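Long-range contact in cycloalternan-forming enzyme (PDB 5F7U), which is a multidomain protein of the glycoside hydrolase family 31 type, with a TIM barrel, beta-rich flanking domains and a carbohydrate-binding module of family 6: residues 796-810 with 824-838. The protein carries 1 engineered substitution. Numbering follows the deposited sequence. Where two conformers were deposited one is given.
Sequences AKAGAIIPMNMTDGY and DNLTFRVYPSGDSEY. With MG (magnesium ion), chain K.
Asn825 ND2 donates to Asp808 OD1 over 2.9 Å, nearly straight at 173°, within its own amide plane and onto the carboxylate's anti lone pair; a second, weak bond runs to Thr807 O. The phenol end of Tyr810 lies against Asn825 CB and CG, while Thr827 OG1 sits at the edge of that ring, 3.5 Å from Tyr810 CE1. On the same side of the sheet the bend of Met804 at chi3 (-63°) brings its CE to 3.5 Å from both Thr827 CG2 and Arg829 CB. On the other side Pro803 packs CB against Phe828 and sets CG and CD beside the outer end of Tyr838; Ile801 O lies over the centre of the Tyr838 ring, 3.6 Å above its plane. Between these two layers strands 801-806 and 825-830 pair antiparallel, with 801-806 the outermost strand of a mixed beta-sheet that continues from 825-830 to 874-879. At one end Asn805, with CG anti to the backbone N (chi1 -176°), turns OD1 to accept from Asp824 N at 2.7 Å; Asp824 O binds a magnesium ion together with Tyr823 O and waters. At the other, Ser836 OG donates to the O of Gly799, a residue of the type II turn 797-800, in the carbonyl plane on a lone pair. Further out, Arg829 is held by Tyr831 OH and Gln877, Tyr810 OH bonds Thr875, and helix 702-715 covers Pro803 and Tyr838.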
loop_
_atom_site.group_PDB
_atom_site.type_symbol
_atom_site.label_atom_id
_atom_site.label_comp_id
_atom_site.label_asym_id
_atom_site.label_seq_id
_atom_site.Cartn_x
_atom_site.Cartn_y
_atom_site.Cartn_z
ATOM N N ALA A 796 -20.915 3.690 -0.203
ATOM C CA ALA A 796 -20.707 3.857 -1.639
ATOM C C ALA A 796 -20.908 5.304 -2.046
ATOM O O ALA A 796 -21.863 5.945 -1.637
ATOM C CB ALA A 796 -21.658 2.968 -2.431
ATOM N N LYS A 797 -20.008 5.766 -2.903
ATOM C CA LYS A 797 -20.013 7.104 -3.494
ATOM C C LYS A 797 -21.175 7.246 -4.467
ATOM O O LYS A 797 -21.574 6.274 -5.113
ATOM C CB LYS A 797 -18.698 7.250 -4.248
ATOM C CG LYS A 797 -18.385 8.606 -4.813
ATOM C CD LYS A 797 -16.907 8.640 -5.201
ATOM C CE LYS A 797 -16.573 7.862 -6.459
ATOM N NZ LYS A 797 -15.143 8.152 -6.819
ATOM N N ALA A 798 -21.713 8.465 -4.575
ATOM C CA ALA A 798 -22.779 8.767 -5.542
ATOM C C ALA A 798 -22.362 8.371 -6.955
ATOM O O ALA A 798 -21.251 8.679 -7.386
ATOM C CB ALA A 798 -23.136 10.255 -5.480
ATOM N N GLY A 799 -23.246 7.679 -7.663
ATOM C CA GLY A 799 -22.965 7.293 -9.046
ATOM C C GLY A 799 -22.293 5.940 -9.159
ATOM O O GLY A 799 -22.146 5.434 -10.275
ATOM N N ALA A 800 -21.936 5.330 -8.023
ATOM C CA ALA A 800 -21.236 4.023 -8.020
ATOM C C ALA A 800 -22.001 2.943 -8.772
ATOM O O ALA A 800 -23.220 2.839 -8.658
ATOM C CB ALA A 800 -20.953 3.561 -6.599
ATOM N N ILE A 801 -21.254 2.160 -9.543
ATOM C CA ILE A 801 -21.735 0.944 -10.208
ATOM C C ILE A 801 -20.784 -0.145 -9.725
ATOM O O ILE A 801 -19.599 -0.127 -10.052
ATOM C CB ILE A 801 -21.719 1.063 -11.756
ATOM C CG1 ILE A 801 -22.622 2.228 -12.208
ATOM C CG2 ILE A 801 -22.183 -0.260 -12.380
ATOM C CD1 ILE A 801 -22.257 2.839 -13.560
ATOM N N ILE A 802 -21.302 -1.056 -8.898
ATOM C CA ILE A 802 -20.459 -2.045 -8.198
ATOM C C ILE A 802 -20.847 -3.463 -8.623
ATOM O O ILE A 802 -21.914 -3.932 -8.247
ATOM C CB ILE A 802 -20.574 -1.885 -6.666
ATOM C CG1 ILE A 802 -20.140 -0.464 -6.245
ATOM C CG2 ILE A 802 -19.752 -2.952 -5.929
ATOM C CD1 ILE A 802 -20.689 -0.038 -4.885
ATOM N N PRO A 803 -19.971 -4.157 -9.386
ATOM C CA PRO A 803 -20.271 -5.548 -9.772
ATOM C C PRO A 803 -20.101 -6.490 -8.599
ATOM O O PRO A 803 -19.163 -6.331 -7.792
ATOM C CB PRO A 803 -19.240 -5.863 -10.845
ATOM C CG PRO A 803 -18.091 -4.955 -10.541
ATOM C CD PRO A 803 -18.660 -3.709 -9.895
ATOM N N MET A 804 -21.006 -7.456 -8.497
ATOM C CA MET A 804 -21.038 -8.374 -7.370
ATOM C C MET A 804 -21.395 -9.782 -7.827
ATOM O O MET A 804 -22.053 -9.965 -8.846
ATOM C CB MET A 804 -22.026 -7.907 -6.301
ATOM C CG MET A 804 -21.826 -6.486 -5.793
ATOM S SD MET A 804 -23.049 -6.064 -4.543
ATOM C CE MET A 804 -24.581 -6.155 -5.448
ATOM N N ASN A 805 -20.942 -10.764 -7.064
ATOM C CA ASN A 805 -21.296 -12.157 -7.299
ATOM C C ASN A 805 -22.148 -12.590 -6.110
ATOM O O ASN A 805 -21.625 -12.753 -5.013
ATOM C CB ASN A 805 -20.028 -13.016 -7.415
ATOM C CG ASN A 805 -20.342 -14.453 -7.767
ATOM O OD1 ASN A 805 -21.397 -14.744 -8.322
ATOM N ND2 ASN A 805 -19.428 -15.363 -7.446
ATOM N N MET A 806 -23.454 -12.751 -6.342
ATOM C CA MET A 806 -24.437 -12.985 -5.262
ATOM C C MET A 806 -25.074 -14.363 -5.349
ATOM O O MET A 806 -25.126 -14.964 -6.423
ATOM C CB MET A 806 -25.558 -11.927 -5.308
ATOM C CG MET A 806 -25.082 -10.485 -5.242
ATOM S SD MET A 806 -24.262 -10.046 -3.701
ATOM C CE MET A 806 -25.530 -9.063 -2.912
ATOM N N THR A 807 -25.576 -14.849 -4.214
ATOM C CA THR A 807 -26.401 -16.069 -4.187
ATOM C C THR A 807 -27.836 -15.685 -4.560
ATOM O O THR A 807 -28.141 -14.502 -4.742
ATOM C CB THR A 807 -26.451 -16.698 -2.787
ATOM O OG1 THR A 807 -27.185 -15.832 -1.909
ATOM C CG2 THR A 807 -25.047 -16.943 -2.240
ATOM N N ASP A 808 -28.733 -16.672 -4.627
ATOM C CA ASP A 808 -30.156 -16.376 -4.782
ATOM C C ASP A 808 -30.764 -15.573 -3.622
ATOM O O ASP A 808 -31.915 -15.130 -3.709
ATOM C CB ASP A 808 -30.957 -17.672 -4.971
ATOM C CG ASP A 808 -30.830 -18.242 -6.368
ATOM O OD1 ASP A 808 -30.151 -17.646 -7.226
ATOM O OD2 ASP A 808 -31.432 -19.303 -6.620
ATOM N N GLY A 809 -30.024 -15.431 -2.527
ATOM C CA GLY A 809 -30.454 -14.610 -1.398
ATOM C C GLY A 809 -30.259 -13.120 -1.643
ATOM O O GLY A 809 -30.941 -12.289 -1.044
ATOM N N TYR A 810 -29.309 -12.778 -2.514
ATOM C CA TYR A 810 -29.067 -11.396 -2.947
ATOM C C TYR A 810 -28.711 -10.390 -1.822
ATOM O O TYR A 810 -28.895 -9.183 -1.984
ATOM C CB TYR A 810 -30.262 -10.895 -3.792
ATOM C CG TYR A 810 -30.253 -11.397 -5.221
ATOM C CD1 TYR A 810 -29.374 -10.847 -6.167
ATOM C CD2 TYR A 810 -31.121 -12.406 -5.637
ATOM C CE1 TYR A 810 -29.363 -11.288 -7.479
ATOM C CE2 TYR A 810 -31.119 -12.851 -6.957
ATOM C CZ TYR A 810 -30.239 -12.286 -7.871
ATOM O OH TYR A 810 -30.243 -12.732 -9.178
ATOM N N ASP A 824 -22.255 -16.965 -9.640
ATOM C CA ASP A 824 -23.559 -17.463 -9.235
ATOM C C ASP A 824 -24.583 -16.524 -9.908
ATOM O O ASP A 824 -24.977 -16.781 -11.059
ATOM C CB ASP A 824 -23.649 -17.540 -7.705
ATOM C CG ASP A 824 -24.912 -18.237 -7.208
ATOM O OD1 ASP A 824 -25.855 -18.469 -7.993
ATOM O OD2 ASP A 824 -24.969 -18.550 -6.000
ATOM N N ASN A 825 -24.942 -15.430 -9.233
ATOM C CA ASN A 825 -25.747 -14.351 -9.830
ATOM C C ASN A 825 -24.911 -13.091 -10.009
ATOM O O ASN A 825 -24.622 -12.379 -9.026
ATOM C CB ASN A 825 -26.981 -14.027 -8.985
ATOM C CG ASN A 825 -27.921 -15.208 -8.838
ATOM O OD1 ASN A 825 -28.163 -15.947 -9.788
ATOM N ND2 ASN A 825 -28.481 -15.372 -7.651
ATOM N N LEU A 826 -24.497 -12.820 -11.241
ATOM C CA LEU A 826 -23.723 -11.590 -11.500
ATOM C C LEU A 826 -24.682 -10.416 -11.344
ATOM O O LEU A 826 -25.750 -10.386 -11.980
ATOM C CB LEU A 826 -23.101 -11.619 -12.886
ATOM C CG LEU A 826 -22.344 -10.394 -13.390
ATOM C CD1 LEU A 826 -21.106 -10.127 -12.547
ATOM C CD2 LEU A 826 -21.964 -10.665 -14.840
ATOM N N THR A 827 -24.283 -9.466 -10.500
ATOM C CA THR A 827 -25.155 -8.411 -9.989
ATOM C C THR A 827 -24.422 -7.080 -10.068
ATOM O O THR A 827 -23.211 -7.051 -9.888
ATOM C CB THR A 827 -25.586 -8.716 -8.536
ATOM O OG1 THR A 827 -26.269 -9.979 -8.499
ATOM C CG2 THR A 827 -26.535 -7.647 -7.965
ATOM N N PHE A 828 -25.138 -5.994 -10.377
ATOM C CA PHE A 828 -24.531 -4.664 -10.333
ATOM C C PHE A 828 -25.348 -3.788 -9.407
ATOM O O PHE A 828 -26.522 -3.512 -9.693
ATOM C CB PHE A 828 -24.439 -4.021 -11.727
ATOM C CG PHE A 828 -23.552 -4.770 -12.673
ATOM C CD1 PHE A 828 -24.052 -5.848 -13.405
ATOM C CD2 PHE A 828 -22.206 -4.406 -12.832
ATOM C CE1 PHE A 828 -23.226 -6.572 -14.262
ATOM C CE2 PHE A 828 -21.388 -5.107 -13.712
ATOM C CZ PHE A 828 -21.897 -6.200 -14.411
ATOM N N ARG A 829 -24.719 -3.376 -8.309
ATOM C CA ARG A 829 -25.310 -2.449 -7.357
ATOM C C ARG A 829 -25.065 -1.030 -7.865
ATOM O O ARG A 829 -23.929 -0.673 -8.177
ATOM C CB ARG A 829 -24.671 -2.666 -5.977
ATOM C CG ARG A 829 -25.146 -1.761 -4.849
ATOM C CD ARG A 829 -26.580 -2.037 -4.398
ATOM N NE ARG A 829 -26.751 -3.301 -3.678
ATOM C CZ ARG A 829 -26.481 -3.492 -2.392
ATOM N NH1 ARG A 829 -26.743 -4.680 -1.841
ATOM N NH2 ARG A 829 -25.967 -2.505 -1.651
ATOM N N VAL A 830 -26.137 -0.233 -7.947
ATOM C CA VAL A 830 -26.113 1.075 -8.595
ATOM C C VAL A 830 -26.701 2.116 -7.656
ATOM O O VAL A 830 -27.810 1.930 -7.145
ATOM C CB VAL A 830 -26.922 1.055 -9.926
ATOM C CG1 VAL A 830 -26.976 2.446 -10.563
ATOM C CG2 VAL A 830 -26.289 0.060 -10.915
ATOM N N TYR A 831 -25.949 3.200 -7.444
ATOM C CA TYR A 831 -26.413 4.361 -6.685
ATOM C C TYR A 831 -26.543 5.516 -7.670
ATOM O O TYR A 831 -25.572 6.260 -7.880
ATOM C CB TYR A 831 -25.441 4.664 -5.511
ATOM C CG TYR A 831 -25.399 3.516 -4.532
ATOM C CD1 TYR A 831 -26.352 3.409 -3.515
ATOM C CD2 TYR A 831 -24.441 2.514 -4.651
ATOM C CE1 TYR A 831 -26.339 2.336 -2.625
ATOM C CE2 TYR A 831 -24.409 1.441 -3.766
ATOM C CZ TYR A 831 -25.372 1.359 -2.764
ATOM O OH TYR A 831 -25.365 0.306 -1.892
ATOM N N PRO A 832 -27.738 5.667 -8.302
ATOM C CA PRO A 832 -27.852 6.631 -9.401
ATOM C C PRO A 832 -27.580 8.066 -8.956
ATOM O O PRO A 832 -28.096 8.517 -7.925
ATOM C CB PRO A 832 -29.313 6.498 -9.856
ATOM C CG PRO A 832 -29.802 5.205 -9.305
ATOM C CD PRO A 832 -29.025 4.987 -8.032
ATOM N N SER A 833 -26.757 8.751 -9.740
ATOM C CA SER A 833 -26.430 10.159 -9.540
ATOM C C SER A 833 -25.893 10.711 -10.842
ATOM O O SER A 833 -24.758 10.433 -11.204
ATOM C CB SER A 833 -25.378 10.343 -8.452
ATOM O OG SER A 833 -25.153 11.740 -8.281
ATOM N N GLY A 834 -26.730 11.461 -11.560
ATOM C CA GLY A 834 -26.374 11.949 -12.897
ATOM C C GLY A 834 -25.980 10.805 -13.816
ATOM O O GLY A 834 -26.557 9.705 -13.737
ATOM N N ASP A 835 -25.002 11.062 -14.688
ATOM C CA ASP A 835 -24.538 10.060 -15.648
ATOM C C ASP A 835 -23.266 9.457 -15.132
ATOM O O ASP A 835 -22.308 10.172 -14.859
ATOM C CB ASP A 835 -24.294 10.676 -17.032
ATOM C CG ASP A 835 -25.579 11.065 -17.732
ATOM O OD1 ASP A 835 -26.673 10.630 -17.311
ATOM O OD2 ASP A 835 -25.495 11.801 -18.742
ATOM N N SER A 836 -23.271 8.143 -14.960
ATOM C CA SER A 836 -22.070 7.454 -14.545
ATOM C C SER A 836 -21.786 6.260 -15.431
ATOM O O SER A 836 -22.676 5.743 -16.123
ATOM C CB SER A 836 -22.101 7.113 -13.041
ATOM O OG SER A 836 -23.257 6.397 -12.680
ATOM N N GLU A 837 -20.517 5.881 -15.473
ATOM C CA GLU A 837 -20.083 4.798 -16.346
ATOM C C GLU A 837 -19.070 3.958 -15.606
ATOM O O GLU A 837 -18.378 4.451 -14.702
ATOM C CB GLU A 837 -19.531 5.328 -17.678
ATOM C CG GLU A 837 -18.235 6.118 -17.584
ATOM C CD GLU A 837 -17.857 6.864 -18.863
ATOM O OE1 GLU A 837 -18.225 6.429 -19.982
ATOM O OE2 GLU A 837 -17.165 7.911 -18.747
ATOM N N TYR A 838 -18.995 2.692 -15.980
ATOM C CA TYR A 838 -18.066 1.783 -15.342
ATOM C C TYR A 838 -17.627 0.725 -16.336
ATOM O O TYR A 838 -18.451 0.203 -17.080
ATOM C CB TYR A 838 -18.760 1.131 -14.157
ATOM C CG TYR A 838 -17.937 0.117 -13.388
ATOM C CD1 TYR A 838 -16.945 0.529 -12.495
ATOM C CD2 TYR A 838 -18.194 -1.257 -13.510
ATOM C CE1 TYR A 838 -16.214 -0.397 -11.752
ATOM C CE2 TYR A 838 -17.466 -2.189 -12.775
ATOM C CZ TYR A 838 -16.473 -1.753 -11.907
ATOM O OH TYR A 838 -15.768 -2.668 -11.146
HETATM MG MG MG K . -24.161 -18.113 -12.611
HETATM O O HOH W 1 -19.620 4.680 -11.548
HETATM O O HOH W 2 -27.752 -19.245 -5.058
HETATM O O HOH W 3 -28.848 -18.802 -9.632
HETATM O O HOH W 4 -23.825 -16.577 -14.037
HETATM O O HOH W 5 -26.434 -18.085 -13.860
HETATM O O HOH W 6 -22.930 -19.586 -14.123
#